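Local structure of F5/8 type C domain protein (Bacteroides ovatus, 4ZRX) at residues V12-S17 with K272-A277; V182-A187 with Q206-L211; V243-P246 with A250-Q253. The protein is a putative alpha-L-fucosidase that probably hydrolyses terminal fucose from glycans, with an additional F5/8 type C domain of the kind that often binds carbohydrate. All coordinates share one frame; numbering follows the deposited sequence. Where two conformers were deposited one is given.

Contact 1 of 3, residues V12-S17 with K272-A277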
loop_
_atom_site.group_PDB
_atom_site.type_symbol
_atom_site.label_atom_id
_atom_site.label_comp_id
_atom_site.label_asym_id
_atom_site.label_seq_id
_atom_site.Cartn_x
_atom_site.Cartn_y
_atom_site.Cartn_z
ATOM N N VAL A 12 -28.748 0.968 -0.105
ATOM C CA VAL A 12 -30.000 1.054 -0.813
ATOM C C VAL A 12 -30.371 -0.320 -1.343
ATOM O O VAL A 12 -29.533 -1.041 -1.822
ATOM C CB VAL A 12 -29.931 2.105 -1.971
ATOM C CG1 VAL A 12 -28.851 1.765 -3.046
ATOM C CG2 VAL A 12 -31.274 2.251 -2.638
ATOM N N GLU A 13 -31.661 -0.664 -1.233
ATOM C CA GLU A 13 -32.223 -1.898 -1.769
ATOM C C GLU A 13 -32.964 -1.559 -3.062
ATOM O O GLU A 13 -33.791 -0.652 -3.061
ATOM C CB GLU A 13 -33.226 -2.486 -0.755
ATOM C CG GLU A 13 -32.579 -2.973 0.530
ATOM C CD GLU A 13 -33.116 -2.302 1.812
ATOM O OE1 GLU A 13 -33.386 -1.068 1.828
ATOM O OE2 GLU A 13 -33.205 -3.011 2.828
ATOM N N PHE A 14 -32.696 -2.265 -4.149
ATOM C CA PHE A 14 -33.393 -2.005 -5.384
ATOM C C PHE A 14 -34.740 -2.761 -5.299
ATOM O O PHE A 14 -34.771 -3.911 -4.848
ATOM C CB PHE A 14 -32.621 -2.502 -6.588
ATOM C CG PHE A 14 -31.262 -1.914 -6.726
ATOM C CD1 PHE A 14 -31.033 -0.544 -6.511
ATOM C CD2 PHE A 14 -30.205 -2.724 -7.127
ATOM C CE1 PHE A 14 -29.748 -0.007 -6.658
ATOM C CE2 PHE A 14 -28.909 -2.180 -7.268
ATOM C CZ PHE A 14 -28.707 -0.808 -7.047
ATOM N N PRO A 15 -35.839 -2.104 -5.689
ATOM C CA PRO A 15 -37.133 -2.817 -5.780
ATOM C C PRO A 15 -37.053 -3.992 -6.738
ATOM O O PRO A 15 -36.265 -3.988 -7.678
ATOM C CB PRO A 15 -38.093 -1.765 -6.337
ATOM C CG PRO A 15 -37.464 -0.466 -6.052
ATOM C CD PRO A 15 -35.978 -0.672 -6.000
ATOM N N GLN A 16 -37.915 -4.964 -6.518
ATOM C CA GLN A 16 -37.717 -6.302 -7.072
ATOM C C GLN A 16 -37.527 -6.395 -8.585
ATOM O O GLN A 16 -36.741 -7.196 -9.049
ATOM C CB GLN A 16 -38.859 -7.227 -6.656
ATOM C CG GLN A 16 -38.400 -8.610 -6.231
ATOM C CD GLN A 16 -39.561 -9.423 -5.717
ATOM O OE1 GLN A 16 -40.706 -9.198 -6.107
ATOM N NE2 GLN A 16 -39.282 -10.364 -4.831
ATOM N N SER A 17 -38.233 -5.615 -9.362
ATOM C CA SER A 17 -37.988 -5.661 -10.794
ATOM C C SER A 17 -37.620 -4.271 -11.280
ATOM O O SER A 17 -38.162 -3.764 -12.246
ATOM C CB SER A 17 -39.203 -6.246 -11.525
ATOM O OG SER A 17 -40.362 -5.481 -11.261
ATOM N N LYS A 272 -22.658 -2.890 -15.629
ATOM C CA LYS A 272 -22.802 -4.292 -15.999
ATOM C C LYS A 272 -23.079 -5.141 -14.784
ATOM O O LYS A 272 -23.992 -5.977 -14.806
ATOM C CB LYS A 272 -21.525 -4.752 -16.680
ATOM C CG LYS A 272 -21.437 -6.190 -17.139
ATOM C CD LYS A 272 -19.925 -6.409 -17.571
ATOM C CE LYS A 272 -19.424 -7.806 -17.439
ATOM N NZ LYS A 272 -20.012 -8.615 -18.557
ATOM N N ILE A 273 -22.291 -4.985 -13.731
ATOM C CA ILE A 273 -22.494 -5.825 -12.569
ATOM C C ILE A 273 -23.733 -5.440 -11.746
ATOM O O ILE A 273 -24.292 -6.287 -11.045
ATOM C CB ILE A 273 -21.194 -5.958 -11.762
ATOM C CG1 ILE A 273 -21.179 -7.262 -10.967
ATOM C CG2 ILE A 273 -20.875 -4.739 -10.855
ATOM C CD1 ILE A 273 -19.738 -7.808 -10.841
ATOM N N LEU A 274 -24.198 -4.186 -11.842
ATOM C CA LEU A 274 -25.500 -3.815 -11.248
ATOM C C LEU A 274 -26.651 -4.671 -11.691
ATOM O O LEU A 274 -27.605 -4.858 -10.927
ATOM C CB LEU A 274 -25.879 -2.373 -11.577
ATOM C CG LEU A 274 -25.072 -1.337 -10.837
ATOM C CD1 LEU A 274 -25.527 0.081 -11.246
ATOM C CD2 LEU A 274 -25.241 -1.537 -9.330
ATOM N N GLU A 275 -26.540 -5.226 -12.900
ATOM C CA GLU A 275 -27.619 -6.034 -13.510
ATOM C C GLU A 275 -28.161 -7.117 -12.598
ATOM O O GLU A 275 -29.360 -7.209 -12.433
ATOM C CB GLU A 275 -27.176 -6.653 -14.843
ATOM C CG GLU A 275 -26.941 -5.606 -15.988
ATOM C CD GLU A 275 -28.213 -5.147 -16.699
ATOM O OE1 GLU A 275 -29.338 -5.519 -16.273
ATOM O OE2 GLU A 275 -28.096 -4.397 -17.696
ATOM N N LYS A 276 -27.304 -7.915 -11.977
ATOM C CA LYS A 276 -27.821 -8.932 -11.075
ATOM C C LYS A 276 -27.823 -8.515 -9.617
ATOM O O LYS A 276 -28.284 -9.286 -8.785
ATOM C CB LYS A 276 -27.180 -10.299 -11.329
ATOM C CG LYS A 276 -27.850 -11.015 -12.541
ATOM C CD LYS A 276 -27.283 -12.381 -12.841
ATOM C CE LYS A 276 -25.902 -12.260 -13.480
ATOM N NZ LYS A 276 -25.368 -13.620 -13.812
ATOM N N ALA A 277 -27.412 -7.282 -9.299
ATOM C CA ALA A 277 -27.424 -6.847 -7.914
ATOM C C ALA A 277 -28.817 -6.481 -7.460
ATOM O O ALA A 277 -29.594 -5.935 -8.238
ATOM C CB ALA A 277 -26.498 -5.640 -7.729
#
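Phe14 does all the reaching from the N-terminal segment, setting the rim of its ring against Leu274 and Ala277. Two kinds of contact hold the pair together. The apolar one comes from the far end of the ring: Phe14 CZ lies 4.2 Å from Leu274 CD2, and Phe14 CE2 lies 4.2 Å from Ala277 CB. Leu274 CB leaves its backbone across the line between the segments, and it is the CD2 branch that bends back to the ring, arriving at the edge near the ring plane. The polar contact involves the carbonyl of Ala277, whose O sits in the plane of the ring, 3.5 Å from Phe14 CD2. A carbonyl oxygen in that place faces the electropositive C-H rim rather than the pi cloud. The ring gets there because CG is anti to the carbonyl carbon of Phe14 (chi1 -58°), with CB already aimed at the other segment.

The backbone of 272-277 shapes the receiving surface. A type I beta turn runs from Leu274 to Ala277, closed by a bond of 2.9 Å from Ala277 N to Leu274 O, and it brings both of the residues that Phe14 touches round to the same ring. Lys23 NZ bonds to the carbonyl oxygens of Leu274 and Ala277, so the oxygen at the ring edge also has a lysine ammonium, presumably charged, as a donor.

All three touching residues are buried in the alpha-L-fucosidase part of the chain. Strand 11-13 runs antiparallel to strand 279-290, and the pairing carries on from Val12 with Leu280 to Phe14 with Thr278. Helix 20-27 packs on both segments through Ile20, Lys23 and Met26, while Leu259 of helix 252-259 touches Ala277 and Leu280 of strand 279-290 meets both Phe14 and Leu274.

Contact 2 of 3, residues V182-A187 with Q206-L211. With EDO (1,2-ethanediol), chain B.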
loop_
_atom_site.group_PDB
_atom_site.type_symbol
_atom_site.label_atom_id
_atom_site.label_comp_id
_atom_site.label_asym_id
_atom_site.label_seq_id
_atom_site.Cartn_x
_atom_site.Cartn_y
_atom_site.Cartn_z
ATOM N N VAL A 182 -12.127 0.952 14.160
ATOM C CA VAL A 182 -11.998 -0.355 14.769
ATOM C C VAL A 182 -11.825 -1.374 13.665
ATOM O O VAL A 182 -12.693 -1.488 12.786
ATOM C CB VAL A 182 -13.242 -0.739 15.621
ATOM C CG1 VAL A 182 -13.053 -2.058 16.246
ATOM C CG2 VAL A 182 -13.433 0.332 16.703
ATOM N N TRP A 183 -10.645 -2.016 13.646
ATOM C CA TRP A 183 -10.263 -2.875 12.553
ATOM C C TRP A 183 -10.447 -4.320 12.988
ATOM O O TRP A 183 -9.832 -4.756 13.982
ATOM C CB TRP A 183 -8.783 -2.618 12.238
ATOM C CG TRP A 183 -8.398 -2.538 10.819
ATOM C CD1 TRP A 183 -8.480 -1.430 10.033
ATOM C CD2 TRP A 183 -7.758 -3.543 10.006
ATOM N NE1 TRP A 183 -7.991 -1.669 8.803
ATOM C CE2 TRP A 183 -7.499 -2.941 8.746
ATOM C CE3 TRP A 183 -7.487 -4.898 10.162
ATOM C CZ2 TRP A 183 -6.893 -3.639 7.689
ATOM C CZ3 TRP A 183 -6.892 -5.574 9.137
ATOM C CH2 TRP A 183 -6.558 -4.944 7.922
ATOM N N PHE A 184 -11.291 -5.045 12.251
ATOM C CA PHE A 184 -11.539 -6.464 12.487
ATOM C C PHE A 184 -11.075 -7.277 11.291
ATOM O O PHE A 184 -11.752 -7.422 10.267
ATOM C CB PHE A 184 -13.036 -6.679 12.732
ATOM C CG PHE A 184 -13.585 -6.075 14.017
ATOM C CD1 PHE A 184 -12.880 -6.099 15.206
ATOM C CD2 PHE A 184 -14.901 -5.629 14.045
ATOM C CE1 PHE A 184 -13.426 -5.622 16.369
ATOM C CE2 PHE A 184 -15.489 -5.142 15.226
ATOM C CZ PHE A 184 -14.736 -5.117 16.410
ATOM N N ASP A 185 -9.842 -7.765 11.394
ATOM C CA ASP A 185 -9.199 -8.538 10.369
ATOM C C ASP A 185 -9.998 -9.780 10.066
ATOM O O ASP A 185 -10.517 -10.428 10.993
ATOM C CB ASP A 185 -7.819 -8.870 10.847
ATOM C CG ASP A 185 -6.889 -9.309 9.771
ATOM O OD1 ASP A 185 -7.346 -9.645 8.666
ATOM O OD2 ASP A 185 -5.671 -9.278 10.095
ATOM N N GLY A 186 -10.131 -10.091 8.766
ATOM C CA GLY A 186 -10.877 -11.298 8.328
ATOM C C GLY A 186 -10.025 -12.547 8.292
ATOM O O GLY A 186 -10.530 -13.659 8.126
ATOM N N ALA A 187 -8.724 -12.370 8.443
ATOM C CA ALA A 187 -7.768 -13.479 8.296
ATOM C C ALA A 187 -8.009 -14.514 9.371
ATOM O O ALA A 187 -8.271 -14.198 10.539
ATOM C CB ALA A 187 -6.328 -12.957 8.385
ATOM N N GLN A 206 -22.900 -3.009 17.665
ATOM C CA GLN A 206 -23.701 -2.246 18.629
ATOM C C GLN A 206 -22.843 -1.671 19.749
ATOM O O GLN A 206 -23.011 -0.508 20.116
ATOM C CB GLN A 206 -24.883 -3.072 19.178
ATOM C CG GLN A 206 -25.882 -3.606 18.138
ATOM C CD GLN A 206 -26.261 -2.615 17.042
ATOM O OE1 GLN A 206 -26.135 -2.912 15.825
ATOM N NE2 GLN A 206 -26.662 -1.414 17.445
ATOM N N THR A 207 -21.799 -2.413 20.155
ATOM C CA THR A 207 -20.876 -1.923 21.160
ATOM C C THR A 207 -20.149 -0.713 20.678
ATOM O O THR A 207 -20.025 0.280 21.391
ATOM C CB THR A 207 -19.893 -3.042 21.555
ATOM O OG1 THR A 207 -20.628 -4.161 22.044
ATOM C CG2 THR A 207 -18.892 -2.610 22.636
ATOM N N ILE A 208 -19.630 -0.805 19.452
ATOM C CA ILE A 208 -18.897 0.289 18.871
ATOM C C ILE A 208 -19.764 1.539 18.785
ATOM O O ILE A 208 -19.371 2.627 19.196
ATOM C CB ILE A 208 -18.364 -0.111 17.446
ATOM C CG1 ILE A 208 -17.316 -1.202 17.558
ATOM C CG2 ILE A 208 -17.897 1.110 16.717
ATOM C CD1 ILE A 208 -16.955 -1.848 16.186
ATOM N N GLN A 209 -20.959 1.370 18.255
ATOM C CA GLN A 209 -21.884 2.506 18.086
ATOM C C GLN A 209 -22.263 3.185 19.406
ATOM O O GLN A 209 -22.427 4.421 19.458
ATOM C CB GLN A 209 -23.139 2.045 17.364
ATOM C CG GLN A 209 -22.909 1.801 15.899
ATOM C CD GLN A 209 -24.139 1.289 15.218
ATOM O OE1 GLN A 209 -25.061 2.065 14.978
ATOM N NE2 GLN A 209 -24.206 0.005 14.942
ATOM N N ARG A 210 -22.381 2.394 20.459
ATOM C CA ARG A 210 -22.794 2.927 21.755
ATOM C C ARG A 210 -21.689 3.692 22.404
ATOM O O ARG A 210 -21.909 4.792 22.894
ATOM C CB ARG A 210 -23.282 1.814 22.664
ATOM C CG ARG A 210 -23.628 2.304 24.061
ATOM C CD ARG A 210 -24.416 1.265 24.807
ATOM N NE ARG A 210 -23.814 -0.048 24.647
ATOM C CZ ARG A 210 -22.791 -0.519 25.343
ATOM N NH1 ARG A 210 -22.226 0.185 26.320
ATOM N NH2 ARG A 210 -22.344 -1.731 25.069
ATOM N N LEU A 211 -20.479 3.110 22.400
ATOM C CA LEU A 211 -19.317 3.710 23.024
ATOM C C LEU A 211 -18.596 4.740 22.221
ATOM O O LEU A 211 -17.987 5.656 22.782
ATOM C CB LEU A 211 -18.347 2.615 23.424
ATOM C CG LEU A 211 -18.952 1.603 24.416
ATOM C CD1 LEU A 211 -17.996 0.445 24.664
ATOM C CD2 LEU A 211 -19.329 2.236 25.741
HETATM C C1 EDO B . -7.575 -7.931 5.744
HETATM O O1 EDO B . -6.350 -8.633 5.954
HETATM C C2 EDO B . -8.567 -8.836 5.023
HETATM O O2 EDO B . -9.194 -9.690 5.993
#
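The ring of Phe184 takes the end of Ile208 at a slant: Ile208 CD1 is 3.7 Å from Phe184 CE2 and approaches obliquely. The indole of Trp183 belongs to the other side of the strand, where Phe47 packs with it edge-to-face, the ring of Tyr144 meets it with the planes not far from parallel, and C1 of a bound 1,2-ethanediol lies obliquely, 3.8 Å from Trp183 CH2. The third flat group is the carboxylate of Asp185. Its OD1 accepts from Ala187 N at 3.1 Å, nearly straight at 164° but from well above the carboxylate plane (58° out of it). This bond to the N-H two residues on makes an Asx turn.

Within 206-211, Ile208 alone touches the strand segment. Its chain is extended at chi2 (168°), which pushes CD1 out to meet Val182 tip to tip as well as Phe184; Ile208 CD1 lies 3.9 Å from Val182 CG1. This is the packing of a beta-alpha-beta unit in the TIM barrel: strand 181-184 leads through helix 201-211 to the parallel strand 216-219, and Val182 and Phe184 face the helix layer. Met217 of that next strand touches both Phe184 and Ile208, while from helix 158-174 Leu173 packs on Ile208 and the ring of Phe165 meets that of Phe184.

Past the C-terminal end of the strand, where TIM barrels carry their active sites, the diol (probably from the crystallisation liquor) is bound. Both its hydroxyls bond to Asp185 OD1, O1 at 3.1 Å and O2 at 3.2 Å, and Gly186 N donates to O2 at 3.0 Å. Tyr144 OH holds the second carboxylate oxygen, Asp185 OD2.

Contact 3 of 3, residues V243-P246 with A250-Q253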
loop_
_atom_site.group_PDB
_atom_site.type_symbol
_atom_site.label_atom_id
_atom_site.label_comp_id
_atom_site.label_asym_id
_atom_site.label_seq_id
_atom_site.Cartn_x
_atom_site.Cartn_y
_atom_site.Cartn_z
ATOM N N VAL A 243 -21.406 -3.264 -5.202
ATOM C CA VAL A 243 -22.250 -4.456 -5.054
ATOM C C VAL A 243 -21.676 -5.451 -4.034
ATOM O O VAL A 243 -22.343 -6.447 -3.679
ATOM C CB VAL A 243 -22.438 -5.151 -6.398
ATOM C CG1 VAL A 243 -23.035 -4.230 -7.393
ATOM C CG2 VAL A 243 -21.126 -5.735 -6.944
ATOM N N LEU A 244 -20.407 -5.275 -3.625
ATOM C CA LEU A 244 -19.792 -6.206 -2.678
ATOM C C LEU A 244 -20.470 -6.121 -1.319
ATOM O O LEU A 244 -20.495 -5.066 -0.729
ATOM C CB LEU A 244 -18.282 -5.977 -2.559
ATOM C CG LEU A 244 -17.506 -7.029 -1.741
ATOM C CD1 LEU A 244 -17.424 -8.369 -2.393
ATOM C CD2 LEU A 244 -16.072 -6.458 -1.409
ATOM N N THR A 245 -20.962 -7.254 -0.815
ATOM C CA THR A 245 -21.723 -7.290 0.403
ATOM C C THR A 245 -20.701 -7.412 1.541
ATOM O O THR A 245 -19.886 -8.355 1.555
ATOM C CB THR A 245 -22.712 -8.472 0.443
ATOM O OG1 THR A 245 -23.625 -8.389 -0.644
ATOM C CG2 THR A 245 -23.468 -8.449 1.771
ATOM N N PRO A 246 -20.762 -6.509 2.523
ATOM C CA PRO A 246 -19.926 -6.656 3.712
ATOM C C PRO A 246 -19.965 -8.040 4.297
ATOM O O PRO A 246 -21.057 -8.625 4.454
ATOM C CB PRO A 246 -20.482 -5.603 4.676
ATOM C CG PRO A 246 -20.882 -4.525 3.767
ATOM C CD PRO A 246 -21.481 -5.223 2.550
ATOM N N ALA A 250 -24.921 -12.065 7.162
ATOM C CA ALA A 250 -25.080 -13.494 6.944
ATOM C C ALA A 250 -25.244 -13.821 5.449
ATOM O O ALA A 250 -24.754 -14.827 4.970
ATOM C CB ALA A 250 -26.326 -13.985 7.707
ATOM N N ARG A 251 -25.953 -12.976 4.715
ATOM C CA ARG A 251 -26.135 -13.185 3.254
ATOM C C ARG A 251 -24.904 -12.969 2.349
ATOM O O ARG A 251 -24.931 -13.280 1.159
ATOM C CB ARG A 251 -27.235 -12.270 2.771
ATOM C CG ARG A 251 -26.912 -10.768 2.811
ATOM C CD ARG A 251 -28.219 -10.006 2.618
ATOM N NE ARG A 251 -28.103 -8.560 2.464
ATOM C CZ ARG A 251 -28.049 -7.694 3.457
ATOM N NH1 ARG A 251 -28.003 -8.101 4.718
ATOM N NH2 ARG A 251 -28.032 -6.405 3.205
ATOM N N SER A 252 -23.840 -12.409 2.890
ATOM C CA SER A 252 -22.705 -12.046 2.063
ATOM C C SER A 252 -22.100 -13.182 1.275
ATOM O O SER A 252 -21.816 -13.001 0.128
ATOM C CB SER A 252 -21.601 -11.322 2.866
ATOM O OG SER A 252 -21.027 -12.147 3.843
ATOM N N GLN A 253 -21.849 -14.346 1.877
ATOM C CA GLN A 253 -21.116 -15.361 1.125
ATOM C C GLN A 253 -21.910 -15.806 -0.113
ATOM O O GLN A 253 -21.339 -15.910 -1.198
ATOM C CB GLN A 253 -20.757 -16.559 2.007
ATOM C CG GLN A 253 -19.976 -17.655 1.297
ATOM C CD GLN A 253 -20.071 -18.974 2.059
ATOM O OE1 GLN A 253 -19.240 -19.255 2.910
ATOM N NE2 GLN A 253 -21.130 -19.754 1.797
#
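Thr245 and Ser252 face each other across this short span, and they meet mainly through carbon atoms. The methyl of Thr245 does the touching: Thr245 CG2 lies 3.6 Å from Ser252 CB. It is placed there by a chi1 of -59°, with CG2 anti to the Thr245 nitrogen. Thr245 CG2 also lies 4.3 Å from Arg251 CG, in the aliphatic part of that side chain. The same CB of Ser252 meets Pro246 O as well, at 3.2 Å and at an acute angle to the methyl.

The segment 243-246 follows the short strand 241-242, which pairs antiparallel with strand 279-290 of the barrel sheet, and the chain needs only three more residues before 250-253 brings it into helix 252-259. The contact thus packs the loop after strand 241-242 against the N-terminal part of that helix. Thr245 and Pro246 also rest on Phe281 of strand 279-290.

The polar groups find their partners close by. Ser252 OG bonds to Tyr249 O, with a weak second bond to Gly247 O, both in the three-residue link 247-249. Asn256, one turn further along the helix, accepts through OD1 from Thr245 N, and Arg251 NE makes a salt bridge to Glu279 OE2.

How the contacts relate
Contacts 1 and 3 are neighbours, with centres about 14 Å apart, and Val243 joins them directly: its CG1 is 3.8 Å from Ala277 CB and 4.0 Å from Leu274 CD2. Contact 2 stands apart, its centre about 17 Å from that of contact 3 and about 28 Å from that of contact 1, with nearest atoms about 10 and 15 Å away. The common element is strand 279-290. Its early residues pack on contacts 1 and 3, and further along Glu286 bonds to Trp183 of contact 2. Of the three, contact 2 alone includes the bound 1,2-ethanediol, held at the probable active-site end of the barrel.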